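PDB 2P7I: methyltransferase from Pectobacterium atrosepticum SCRI1043, which probably transfers a methyl group from S-adenosylmethionine to a substrate that has not been identified. Local coordinates for residues 145-150 with 234-239; 68-73 with 89-94; 192-197 with 241-246; 112-117 with 139-144. All coordinates share one frame; numbering follows the deposited sequence. Where two conformers were deposited one is given.

Overall arrangement
All four contacts reach one seven-stranded mixed sheet, the core of a Rossmann-like methyltransferase fold. Interaction 2 pairs strand 67-71 with the edge strand 88-92, and interaction 3 pairs strands 192-201 and 237-245 at the other edge; their centres lie about 24 Å apart. Interaction 4 sits between them, its centre about 7 Å from that of the chain. Interactions 2 and 4 lie at C-terminal ends of parallel strands, where relatives bind the cofactor. Interaction 1 follows directly on segment 139-144: Asn143 ND2 reaches Asp235 O at 2.8 Å and Cys237 O at 2.9 Å. Interactions 3 and 4 join through Leu242 N and Leu139 O, 2.9 Å apart. Interactions 1 and 3 also touch a neighbouring subunit.

Interaction 1 of 4, residues 145-150 with 234-239; sequences NAVSRQ and PDLCAS
Asn145 sets its CB against the backbone oxygen of Asp235, and its amide reaches on to the Asp235 carboxylate. The contact lies where strand 135-142 of the Rossmann-like sheet runs into helix 147-154. It meets the short 3-10 turn 234-236 that leads into strand 237-245. Asn145 ND2 donates to Asp235 OD1 at 2.9 Å, with a nearly straight N-H...O angle of 169°. The oxygen is met on its syn side. The amide and carboxylate planes stand 76° apart, so the two groups do not stack. Asp235 can reach the amide because its CG is anti to the backbone N (chi1 -172°). Asn145 OD1 has its own partner in Asn161, which helps to fix the rotation of the amide.

Ala146 is the N-cap residue of helix 147-154. Its CB packs on Cys237 O at 3.2 Å, and its CA-H points at Leu236 O. The same carbonyl takes a weak bond from Val147 N at 3.3 Å, in the first turn of the helix. Val147 CG2 rests on Leu236 CB at 3.8 Å. Phe201 of the same chain touches both side chains. Phe201 of a neighbouring subunit packs on Val147, and Leu236 of that subunit meets Leu236 here. The contact is therefore part of a subunit interface.

Gln150, extended beyond CG, reaches toward the start of the helix. Its NE2 donates to Asn145 O at 2.8 Å, with the acceptor close to the amide plane. Leu236 CD2 lies beside this bond, 3.6 Å from Gln150 NE2 and 3.7 Å from Asn145 O.

Interaction 2 of 4, residues 68-73 with 89-94; sequences TCVEAS and TYIHSR
This is the parallel strand pair of a beta-alpha-beta unit: strand 67-71, helix 74-83 and strand 88-92. The axes of the two short strand segments come within 4.7 Å and cross at 19°. Cys69 N donates to Thr89 O at 2.7 Å, and Ile91 N returns a bond to Cys69 O. Glu71 N then meets Ile91 O, and Ser93 N reaches Glu71 O from above the carbonyl plane.

On the face with Thr68, Val70 and Ile91, Thr68 CG2 presses against Ile91 CD1 at 3.5 Å, which is tight for two methyl groups. Val70 CG2 lies against Ile91 CB. On the other face, Cys69 SG sits obliquely beside the Tyr90 ring, 5.5 Å from its centroid.

His92 turns along the strand end because its CG is anti to the backbone N (chi1 175°). Its NE2 makes a weak, bent bond to Ala72 O at 2.8 Å (125°), with the ring edge toward that oxygen. Glu71 holds the turn that follows its strand: OE2 accepts from Ser73 N at 3.0 Å, and OE1 accepts from Phe52 N. In relatives an acidic residue here commonly binds the cofactor ribose. No cofactor is present in this structure, but the two N-H bonds position the carboxylate.

Interaction 3 of 4, residues 192-197 with 241-246; sequences QVTYRS and FLLCEK
Strands 192-197 and 241-245 run antiparallel; their axes approach to 4.4 Å, with an angle of 138° between their directions. Gln192 and Glu245 form a hydrogen-bonded pair, with both bonds at 2.8 Å: Gln192 N to Glu245 O and Glu245 N to Gln192 O. The register then slips by one residue. Thr194 N and Tyr195 N both donate to Leu243 O, at 2.8 Å and 3.2 Å. The first approaches close to the C=O direction. The second lies in the carbonyl plane on a lone pair. Beyond the slip, Leu243 N bonds back to Tyr195 O, and Ser197 pairs with Phe241.

The bulge turns Thr194 toward the other strand. In the conformer given, its OG1 lies beside the backbone N (chi1 -59°) and donates to Glu245 OE2 at 3.1 Å, from above the carboxylate plane. Arg136 is a second, long and weak partner of that oxygen.

Val193, Arg196, Leu242 and Cys244 share one face. Val193 CG2 touches Cys244 SG at 4.0 Å, and Val193 CG1 lies over one face of the Arg196 guanidinium. Leu242 CD2 packs on Arg196 CG at 3.7 Å. The guanidinium continues to a salt bridge with Glu183 of helix 179-188, which covers this face.

On the other face Tyr195 CB meets Leu243 CB at 3.9 Å. In this conformer the Tyr195 ring packs edge-to-face with Phe40 of a neighbouring subunit, and its OH bonds to Ala36 O there. Two residues opposite Leu243 make this a classic beta bulge, in the antiparallel strand pair that ends the sheet of Rossmann-like methyltransferases.

Interaction 4 of 4, residues 112-117 with 139-144; sequences VLEHID and LVCPNA
Apolar packing begins with Leu113, whose CB rests on Cys141 SG at 3.9 Å. Its CD2 methyl meets Leu139 CD1 at 4.1 Å. Leu113 CG is anti to the backbone N (chi1 -169°), which carries the branch toward strand 139-142. Leu182 of helix 179-188 touches Leu113, Leu139 and Cys141, so it covers the cluster.

A water supplies the polar link. It accepts from Leu113 N at 2.8 Å and donates to Val140 O at 3.0 Å. The 3-10 turn 113-115 is thereby tied to the strand through backbone groups.

These segments lie at the C-terminal ends of two neighbouring parallel strands, 104-110 and 135-142, of the Rossmann-like fold. In related methyltransferases this end of the sheet forms the cofactor and substrate pocket.

The carboxylate of Glu114 makes the remaining contacts. Its CG sits between the backbone N and the carbonyl carbon (chi1 65°), and the chain bends again at chi2 (-84°). This brings the carboxylate against the strand. Glu114 OE2 touches Pro142 CD at 3.2 Å, next to the proline nitrogen. The other oxygen, Glu114 OE1, lies 3.4 Å from Cys141 SG.

Interaction 1 of 4, residues 145-150 with 234-239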
loop_
_atom_site.group_PDB
_atom_site.type_symbol
_atom_site.label_atom_id
_atom_site.label_comp_id
_atom_site.label_asym_id
_atom_site.label_seq_id
_atom_site.Cartn_x
_atom_site.Cartn_y
_atom_site.Cartn_z
ATOM N N ASN B 145 9.528 -1.051 8.048
ATOM C CA ASN B 145 8.294 -1.540 7.508
ATOM C C ASN B 145 8.496 -2.514 6.353
ATOM O O ASN B 145 7.564 -2.838 5.675
ATOM C CB ASN B 145 7.402 -0.403 7.073
ATOM C CG ASN B 145 7.063 0.509 8.200
ATOM O OD1 ASN B 145 7.218 0.143 9.359
ATOM N ND2 ASN B 145 6.583 1.709 7.874
ATOM N N ALA B 146 9.717 -2.982 6.133
ATOM C CA ALA B 146 9.948 -3.995 5.130
ATOM C C ALA B 146 9.048 -5.192 5.370
ATOM O O ALA B 146 8.813 -5.580 6.525
ATOM C CB ALA B 146 11.414 -4.467 5.206
ATOM N N VAL B 147 8.584 -5.815 4.289
ATOM C CA VAL B 147 7.672 -6.942 4.405
ATOM C C VAL B 147 8.201 -8.044 5.284
ATOM O O VAL B 147 7.512 -8.474 6.201
ATOM C CB VAL B 147 7.216 -7.495 3.047
ATOM C CG1 VAL B 147 6.434 -8.844 3.215
ATOM C CG2 VAL B 147 6.346 -6.502 2.388
ATOM N N SER B 148 9.417 -8.473 5.016
ATOM C CA SER B 148 10.052 -9.515 5.809
ATOM C C SER B 148 10.048 -9.180 7.296
ATOM O O SER B 148 9.763 -10.050 8.135
ATOM C CB SER B 148 11.472 -9.743 5.303
ATOM O OG SER B 148 12.204 -8.537 5.348
ATOM N N ARG B 149 10.362 -7.939 7.635
ATOM C CA ARG B 149 10.409 -7.500 9.018
ATOM C C ARG B 149 9.023 -7.476 9.651
ATOM O O ARG B 149 8.844 -7.900 10.792
ATOM C CB ARG B 149 11.053 -6.134 9.139
ATOM C CG ARG B 149 11.472 -5.845 10.570
ATOM C CD ARG B 149 12.121 -4.510 10.691
ATOM N NE ARG B 149 12.427 -4.194 12.084
ATOM C CZ ARG B 149 13.521 -4.603 12.709
ATOM N NH1 ARG B 149 14.410 -5.329 12.080
ATOM N NH2 ARG B 149 13.732 -4.245 13.953
ATOM N N GLN B 150 8.031 -7.026 8.884
ATOM C CA GLN B 150 6.663 -7.038 9.351
ATOM C C GLN B 150 6.168 -8.462 9.647
ATOM O O GLN B 150 5.456 -8.685 10.614
ATOM C CB GLN B 150 5.733 -6.352 8.315
ATOM C CG GLN B 150 6.013 -4.828 8.212
ATOM C CD GLN B 150 4.816 -4.038 7.736
ATOM O OE1 GLN B 150 3.759 -4.072 8.367
ATOM N NE2 GLN B 150 4.996 -3.257 6.660
ATOM N N PRO B 234 7.554 1.924 -1.838
ATOM C CA PRO B 234 8.707 2.276 -1.033
ATOM C C PRO B 234 8.628 1.832 0.418
ATOM O O PRO B 234 9.629 1.474 0.997
ATOM C CB PRO B 234 8.723 3.800 -1.154
ATOM C CG PRO B 234 8.233 4.037 -2.532
ATOM C CD PRO B 234 7.097 3.069 -2.615
ATOM N N ASP B 235 7.445 1.903 1.020
ATOM C CA ASP B 235 7.285 1.656 2.457
ATOM C C ASP B 235 7.532 0.193 2.810
ATOM O O ASP B 235 7.738 -0.107 3.972
ATOM C CB ASP B 235 5.902 2.088 2.931
ATOM C CG ASP B 235 5.758 2.037 4.448
ATOM O OD1 ASP B 235 6.567 2.655 5.163
ATOM O OD2 ASP B 235 4.805 1.403 4.920
ATOM N N LEU B 236 7.450 -0.702 1.823
ATOM C CA LEU B 236 7.618 -2.135 2.020
ATOM C C LEU B 236 8.989 -2.704 1.608
ATOM O O LEU B 236 9.177 -3.902 1.621
ATOM C CB LEU B 236 6.554 -2.861 1.217
ATOM C CG LEU B 236 5.122 -2.556 1.612
ATOM C CD1 LEU B 236 4.102 -3.365 0.715
ATOM C CD2 LEU B 236 4.893 -2.803 3.113
ATOM N N CYS B 237 9.924 -1.842 1.209
ATOM C CA CYS B 237 11.207 -2.286 0.683
ATOM C C CYS B 237 12.177 -2.631 1.797
ATOM O O CYS B 237 11.965 -2.241 2.950
ATOM C CB CYS B 237 11.817 -1.188 -0.224
ATOM S SG CYS B 237 10.920 -0.992 -1.763
ATOM N N ALA B 238 13.253 -3.330 1.428
ATOM C CA ALA B 238 14.351 -3.714 2.343
ATOM C C ALA B 238 14.966 -2.467 2.976
ATOM O O ALA B 238 15.168 -2.402 4.199
ATOM C CB ALA B 238 15.387 -4.474 1.588
ATOM N N SER B 239 15.224 -1.460 2.143
ATOM C CA SER B 239 15.899 -0.230 2.581
ATOM C C SER B 239 15.139 0.920 2.002
ATOM O O SER B 239 14.566 0.834 0.947
ATOM C CB SER B 239 17.356 -0.174 2.112
ATOM O OG SER B 239 18.134 -1.105 2.846
#

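Interaction 2 of 4, residues 68-73 with 89-94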
loop_
_atom_site.group_PDB
_atom_site.type_symbol
_atom_site.label_atom_id
_atom_site.label_comp_id
_atom_site.label_asym_id
_atom_site.label_seq_id
_atom_site.Cartn_x
_atom_site.Cartn_y
_atom_site.Cartn_z
ATOM N N THR B 68 36.257 10.310 -1.658
ATOM C CA THR B 68 36.829 10.529 -0.345
ATOM C C THR B 68 36.039 9.638 0.601
ATOM O O THR B 68 34.798 9.596 0.546
ATOM C CB THR B 68 36.747 12.003 0.055
ATOM O OG1 THR B 68 37.484 12.785 -0.889
ATOM C CG2 THR B 68 37.286 12.251 1.465
ATOM N N CYS B 69 36.765 8.901 1.440
ATOM C CA CYS B 69 36.186 7.880 2.303
ATOM C C CYS B 69 36.524 8.178 3.738
ATOM O O CYS B 69 37.706 8.227 4.081
ATOM C CB CYS B 69 36.755 6.498 1.981
ATOM S SG CYS B 69 36.311 5.775 0.397
ATOM N N VAL B 70 35.494 8.328 4.568
ATOM C CA VAL B 70 35.652 8.554 5.996
ATOM C C VAL B 70 35.216 7.301 6.728
ATOM O O VAL B 70 34.099 6.803 6.528
ATOM C CB VAL B 70 34.833 9.764 6.503
ATOM C CG1 VAL B 70 35.057 9.982 7.991
ATOM C CG2 VAL B 70 35.202 11.017 5.749
ATOM N N GLU B 71 36.108 6.801 7.577
ATOM C CA GLU B 71 35.884 5.573 8.329
ATOM C C GLU B 71 36.622 5.686 9.639
ATOM O O GLU B 71 37.768 6.138 9.667
ATOM C CB GLU B 71 36.396 4.370 7.538
ATOM C CG GLU B 71 36.370 3.038 8.274
ATOM C CD GLU B 71 35.047 2.728 8.949
ATOM O OE1 GLU B 71 33.971 2.956 8.347
ATOM O OE2 GLU B 71 35.085 2.235 10.092
ATOM N N ALA B 72 35.955 5.297 10.723
ATOM C CA ALA B 72 36.514 5.419 12.086
ATOM C C ALA B 72 37.500 4.285 12.444
ATOM O O ALA B 72 38.397 4.479 13.278
ATOM C CB ALA B 72 35.385 5.473 13.101
ATOM N N SER B 73 37.318 3.113 11.834
ATOM C CA SER B 73 38.131 1.933 12.148
ATOM C C SER B 73 39.411 1.865 11.332
ATOM O O SER B 73 39.369 1.737 10.103
ATOM C CB SER B 73 37.351 0.642 11.882
ATOM O OG SER B 73 38.248 -0.467 11.839
ATOM N N THR B 89 40.676 9.140 -1.480
ATOM C CA THR B 89 41.257 9.812 -0.348
ATOM C C THR B 89 40.672 9.185 0.902
ATOM O O THR B 89 39.459 9.194 1.087
ATOM C CB THR B 89 40.931 11.297 -0.372
ATOM O OG1 THR B 89 41.448 11.872 -1.588
ATOM C CG2 THR B 89 41.534 11.983 0.820
ATOM N N TYR B 90 41.527 8.639 1.758
ATOM C CA TYR B 90 41.076 8.001 2.989
ATOM C C TYR B 90 41.203 8.973 4.153
ATOM O O TYR B 90 42.202 9.654 4.265
ATOM C CB TYR B 90 41.902 6.754 3.271
ATOM C CG TYR B 90 41.748 5.699 2.211
ATOM C CD1 TYR B 90 40.729 4.771 2.283
ATOM C CD2 TYR B 90 42.619 5.636 1.131
ATOM C CE1 TYR B 90 40.583 3.800 1.315
ATOM C CE2 TYR B 90 42.480 4.663 0.153
ATOM C CZ TYR B 90 41.458 3.753 0.255
ATOM O OH TYR B 90 41.291 2.788 -0.711
ATOM N N ILE B 91 40.173 9.054 4.995
ATOM C CA ILE B 91 40.188 9.906 6.180
ATOM C C ILE B 91 39.783 9.036 7.361
ATOM O O ILE B 91 38.663 8.547 7.448
ATOM C CB ILE B 91 39.255 11.114 6.012
ATOM C CG1 ILE B 91 39.868 12.077 4.990
ATOM C CG2 ILE B 91 39.062 11.827 7.315
ATOM C CD1 ILE B 91 38.918 12.991 4.438
ATOM N N HIS B 92 40.732 8.787 8.245
ATOM C CA HIS B 92 40.486 7.935 9.384
ATOM C C HIS B 92 40.023 8.859 10.492
ATOM O O HIS B 92 40.829 9.563 11.090
ATOM C CB HIS B 92 41.773 7.191 9.770
ATOM C CG HIS B 92 41.646 6.381 11.018
ATOM N ND1 HIS B 92 42.702 6.182 11.885
ATOM C CD2 HIS B 92 40.589 5.733 11.558
ATOM C CE1 HIS B 92 42.297 5.439 12.900
ATOM N NE2 HIS B 92 41.016 5.161 12.730
ATOM N N SER B 93 38.717 8.905 10.736
ATOM C CA SER B 93 38.171 9.803 11.736
ATOM C C SER B 93 36.786 9.367 12.103
ATOM O O SER B 93 36.127 8.692 11.319
ATOM C CB SER B 93 38.093 11.224 11.176
ATOM O OG SER B 93 37.593 12.133 12.152
ATOM N N ARG B 94 36.337 9.775 13.288
ATOM C CA ARG B 94 34.922 9.751 13.611
ATOM C C ARG B 94 34.294 10.970 12.959
ATOM O O ARG B 94 34.951 11.995 12.762
ATOM C CB ARG B 94 34.697 9.804 15.114
ATOM C CG ARG B 94 35.380 8.675 15.865
ATOM C CD ARG B 94 35.043 8.757 17.326
ATOM N NE ARG B 94 33.594 8.791 17.497
ATOM C CZ ARG B 94 32.810 7.738 17.757
ATOM N NH1 ARG B 94 33.318 6.514 17.926
ATOM N NH2 ARG B 94 31.494 7.917 17.883
#

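Interaction 3 of 4, residues 192-197 with 241-246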
loop_
_atom_site.group_PDB
_atom_site.type_symbol
_atom_site.label_atom_id
_atom_site.label_comp_id
_atom_site.label_asym_id
_atom_site.label_seq_id
_atom_site.Cartn_x
_atom_site.Cartn_y
_atom_site.Cartn_z
ATOM N N GLN B 192 17.034 19.516 2.613
ATOM C CA GLN B 192 15.840 19.523 1.769
ATOM C C GLN B 192 15.681 18.116 1.237
ATOM O O GLN B 192 16.588 17.610 0.616
ATOM C CB GLN B 192 15.981 20.490 0.585
ATOM C CG GLN B 192 16.263 21.940 0.971
ATOM C CD GLN B 192 15.961 22.944 -0.159
ATOM O OE1 GLN B 192 16.864 23.594 -0.688
ATOM N NE2 GLN B 192 14.688 23.074 -0.513
ATOM N N VAL B 193 14.545 17.481 1.497
ATOM C CA VAL B 193 14.320 16.138 0.985
ATOM C C VAL B 193 13.673 16.301 -0.359
ATOM O O VAL B 193 12.579 16.859 -0.467
ATOM C CB VAL B 193 13.460 15.289 1.953
ATOM C CG1 VAL B 193 13.071 13.976 1.280
ATOM C CG2 VAL B 193 14.195 15.075 3.256
ATOM N N THR B 194 14.340 15.806 -1.395
ATOM C CA THR B 194 13.954 15.994 -2.775
ATOM C C THR B 194 13.205 14.796 -3.351
ATOM O O THR B 194 12.322 14.954 -4.180
ATOM C CB THR B 194 15.232 16.221 -3.586
ATOM O OG1 THR B 194 15.911 17.380 -3.064
ATOM C CG2 THR B 194 14.937 16.404 -5.048
ATOM N N TYR B 195 13.620 13.594 -2.927
ATOM C CA TYR B 195 12.992 12.363 -3.416
ATOM C C TYR B 195 12.959 11.319 -2.334
ATOM O O TYR B 195 13.893 11.184 -1.551
ATOM C CB TYR B 195 13.665 11.805 -4.674
ATOM C CG TYR B 195 12.718 11.808 -5.845
ATOM C CD1 TYR B 195 12.008 10.671 -6.220
ATOM C CD2 TYR B 195 12.485 12.978 -6.545
ATOM C CE1 TYR B 195 11.101 10.720 -7.311
ATOM C CE2 TYR B 195 11.595 13.029 -7.608
ATOM C CZ TYR B 195 10.913 11.920 -7.986
ATOM O OH TYR B 195 10.045 12.061 -9.065
ATOM N N ARG B 196 11.862 10.575 -2.286
ATOM C CA ARG B 196 11.697 9.461 -1.370
ATOM C C ARG B 196 11.420 8.224 -2.222
ATOM O O ARG B 196 10.613 8.287 -3.160
ATOM C CB ARG B 196 10.500 9.646 -0.450
ATOM C CG ARG B 196 10.453 11.002 0.247
ATOM C CD ARG B 196 9.136 11.669 0.241
ATOM N NE ARG B 196 9.289 12.959 0.891
ATOM C CZ ARG B 196 9.636 14.077 0.251
ATOM N NH1 ARG B 196 9.723 14.101 -1.074
ATOM N NH2 ARG B 196 9.813 15.212 0.923
ATOM N N SER B 197 12.109 7.138 -1.909
ATOM C CA SER B 197 11.905 5.869 -2.619
ATOM C C SER B 197 12.342 4.711 -1.738
ATOM O O SER B 197 12.697 4.886 -0.577
ATOM C CB SER B 197 12.672 5.846 -3.957
ATOM O OG SER B 197 12.175 4.814 -4.832
ATOM N N PHE B 241 15.205 5.162 1.022
ATOM C CA PHE B 241 16.167 5.992 0.324
ATOM C C PHE B 241 15.564 7.369 0.216
ATOM O O PHE B 241 14.503 7.569 -0.405
ATOM C CB PHE B 241 16.467 5.351 -1.062
ATOM C CG PHE B 241 17.217 6.226 -2.047
ATOM C CD1 PHE B 241 18.168 7.165 -1.642
ATOM C CD2 PHE B 241 17.000 6.066 -3.405
ATOM C CE1 PHE B 241 18.816 7.969 -2.588
ATOM C CE2 PHE B 241 17.686 6.839 -4.347
ATOM C CZ PHE B 241 18.557 7.820 -3.941
ATOM N N LEU B 242 16.206 8.313 0.885
ATOM C CA LEU B 242 15.961 9.713 0.685
ATOM C C LEU B 242 17.091 10.408 -0.106
ATOM O O LEU B 242 18.246 10.334 0.257
ATOM C CB LEU B 242 15.772 10.444 2.027
ATOM C CG LEU B 242 14.638 10.021 2.979
ATOM C CD1 LEU B 242 14.618 11.108 4.140
ATOM C CD2 LEU B 242 13.324 9.977 2.286
ATOM N N LEU B 243 16.720 11.096 -1.170
ATOM C CA LEU B 243 17.629 11.979 -1.901
ATOM C C LEU B 243 17.445 13.350 -1.344
ATOM O O LEU B 243 16.342 13.918 -1.358
ATOM C CB LEU B 243 17.312 12.022 -3.403
ATOM C CG LEU B 243 18.355 12.786 -4.256
ATOM C CD1 LEU B 243 19.674 11.951 -4.336
ATOM C CD2 LEU B 243 17.782 13.054 -5.640
ATOM N N CYS B 244 18.516 13.930 -0.847
ATOM C CA CYS B 244 18.448 15.213 -0.176
ATOM C C CYS B 244 19.408 16.218 -0.798
ATOM O O CYS B 244 20.438 15.845 -1.380
ATOM C CB CYS B 244 18.871 15.041 1.278
ATOM S SG CYS B 244 17.848 13.885 2.245
ATOM N N GLU B 245 19.045 17.479 -0.681
ATOM C CA GLU B 245 19.872 18.608 -1.121
ATOM C C GLU B 245 20.043 19.565 0.035
ATOM O O GLU B 245 19.382 19.442 1.082
ATOM C CB GLU B 245 19.258 19.281 -2.346
ATOM C CG GLU B 245 19.414 18.330 -3.532
ATOM C CD GLU B 245 18.719 18.786 -4.806
ATOM O OE1 GLU B 245 19.018 19.884 -5.281
ATOM O OE2 GLU B 245 17.898 18.020 -5.351
ATOM N N LYS B 246 20.967 20.489 -0.155
ATOM C CA LYS B 246 21.365 21.394 0.917
ATOM C C LYS B 246 20.282 22.432 1.172
ATOM O O LYS B 246 19.727 23.007 0.241
ATOM C CB LYS B 246 22.683 22.083 0.527
ATOM C CG LYS B 246 23.178 23.066 1.509
ATOM C CD LYS B 246 24.628 23.516 1.157
ATOM C CE LYS B 246 25.121 24.525 2.215
ATOM N NZ LYS B 246 26.625 24.775 2.175
#

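Interaction 4 of 4, residues 112-117 with 139-144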
loop_
_atom_site.group_PDB
_atom_site.type_symbol
_atom_site.label_atom_id
_atom_site.label_comp_id
_atom_site.label_asym_id
_atom_site.label_seq_id
_atom_site.Cartn_x
_atom_site.Cartn_y
_atom_site.Cartn_z
ATOM N N VAL B 112 24.381 3.588 7.707
ATOM C CA VAL B 112 25.250 4.140 8.736
ATOM C C VAL B 112 24.435 4.955 9.778
ATOM O O VAL B 112 24.726 4.867 10.976
ATOM C CB VAL B 112 26.319 5.072 8.098
ATOM C CG1 VAL B 112 27.084 5.871 9.166
ATOM C CG2 VAL B 112 27.249 4.293 7.139
ATOM N N LEU B 113 23.422 5.728 9.337
ATOM C CA LEU B 113 22.709 6.671 10.249
ATOM C C LEU B 113 22.075 5.995 11.484
ATOM O O LEU B 113 22.029 6.579 12.585
ATOM C CB LEU B 113 21.668 7.512 9.504
ATOM C CG LEU B 113 21.100 8.674 10.310
ATOM C CD1 LEU B 113 22.163 9.752 10.539
ATOM C CD2 LEU B 113 19.803 9.200 9.625
ATOM N N GLU B 114 21.685 4.726 11.321
ATOM C CA GLU B 114 21.032 3.927 12.371
ATOM C C GLU B 114 21.990 3.523 13.485
ATOM O O GLU B 114 21.576 3.099 14.559
ATOM C CB GLU B 114 20.320 2.706 11.729
ATOM C CG GLU B 114 21.196 1.663 11.052
ATOM C CD GLU B 114 21.581 1.981 9.605
ATOM O OE1 GLU B 114 21.420 3.149 9.124
ATOM O OE2 GLU B 114 22.009 1.013 8.941
ATOM N N HIS B 115 23.276 3.670 13.206
ATOM C CA HIS B 115 24.335 3.410 14.167
ATOM C C HIS B 115 24.748 4.650 14.970
ATOM O O HIS B 115 25.569 4.542 15.880
ATOM C CB HIS B 115 25.575 2.923 13.444
ATOM C CG HIS B 115 25.491 1.521 12.932
ATOM N ND1 HIS B 115 24.981 1.196 11.695
ATOM C CD2 HIS B 115 25.941 0.363 13.463
ATOM C CE1 HIS B 115 25.075 -0.114 11.508
ATOM N NE2 HIS B 115 25.659 -0.640 12.566
ATOM N N ILE B 116 24.192 5.812 14.663
ATOM C CA ILE B 116 24.646 7.081 15.257
ATOM C C ILE B 116 23.790 7.504 16.450
ATOM O O ILE B 116 22.553 7.594 16.337
ATOM C CB ILE B 116 24.628 8.193 14.155
ATOM C CG1 ILE B 116 25.504 7.760 12.980
ATOM C CG2 ILE B 116 25.136 9.579 14.695
ATOM C CD1 ILE B 116 26.943 7.606 13.389
ATOM N N ASP B 117 24.423 7.821 17.566
ATOM C CA ASP B 117 23.684 8.312 18.739
ATOM C C ASP B 117 22.924 9.620 18.506
ATOM O O ASP B 117 21.806 9.754 18.990
ATOM C CB ASP B 117 24.604 8.460 19.931
ATOM C CG ASP B 117 25.164 7.131 20.418
ATOM O OD1 ASP B 117 24.482 6.084 20.326
ATOM O OD2 ASP B 117 26.293 7.159 20.932
ATOM N N LEU B 139 20.907 9.077 1.138
ATOM C CA LEU B 139 20.639 8.615 2.492
ATOM C C LEU B 139 19.816 7.334 2.495
ATOM O O LEU B 139 18.672 7.335 2.119
ATOM C CB LEU B 139 19.887 9.706 3.299
ATOM C CG LEU B 139 19.487 9.367 4.730
ATOM C CD1 LEU B 139 20.742 9.048 5.591
ATOM C CD2 LEU B 139 18.724 10.565 5.352
ATOM N N VAL B 140 20.426 6.239 2.924
ATOM C CA VAL B 140 19.743 4.926 2.837
ATOM C C VAL B 140 19.865 4.219 4.172
ATOM O O VAL B 140 20.928 4.120 4.698
ATOM C CB VAL B 140 20.283 4.032 1.695
ATOM C CG1 VAL B 140 19.564 2.689 1.664
ATOM C CG2 VAL B 140 20.143 4.724 0.338
ATOM N N CYS B 141 18.742 3.702 4.684
ATOM C CA CYS B 141 18.726 2.930 5.909
ATOM C C CYS B 141 17.842 1.691 5.767
ATOM O O CYS B 141 16.899 1.679 4.957
ATOM C CB CYS B 141 18.139 3.782 7.030
ATOM S SG CYS B 141 19.178 5.170 7.538
ATOM N N PRO B 142 18.087 0.674 6.596
ATOM C CA PRO B 142 17.190 -0.471 6.668
ATOM C C PRO B 142 15.791 -0.021 7.109
ATOM O O PRO B 142 15.643 0.846 7.948
ATOM C CB PRO B 142 17.856 -1.387 7.711
ATOM C CG PRO B 142 19.067 -0.885 7.970
ATOM C CD PRO B 142 19.209 0.518 7.511
ATOM N N ASN B 143 14.770 -0.555 6.481
ATOM C CA ASN B 143 13.407 -0.125 6.699
ATOM C C ASN B 143 12.663 -0.949 7.724
ATOM O O ASN B 143 12.511 -2.172 7.573
ATOM C CB ASN B 143 12.708 -0.224 5.358
ATOM C CG ASN B 143 11.288 0.218 5.380
ATOM O OD1 ASN B 143 10.869 1.013 6.246
ATOM N ND2 ASN B 143 10.533 -0.225 4.385
ATOM N N ALA B 144 12.110 -0.264 8.705
ATOM C CA ALA B 144 11.275 -0.887 9.715
ATOM C C ALA B 144 10.105 -1.611 9.119
ATOM O O ALA B 144 9.614 -2.590 9.690
ATOM C CB ALA B 144 10.784 0.169 10.705
HETATM O O HOH W 1 22.536 5.682 6.640
#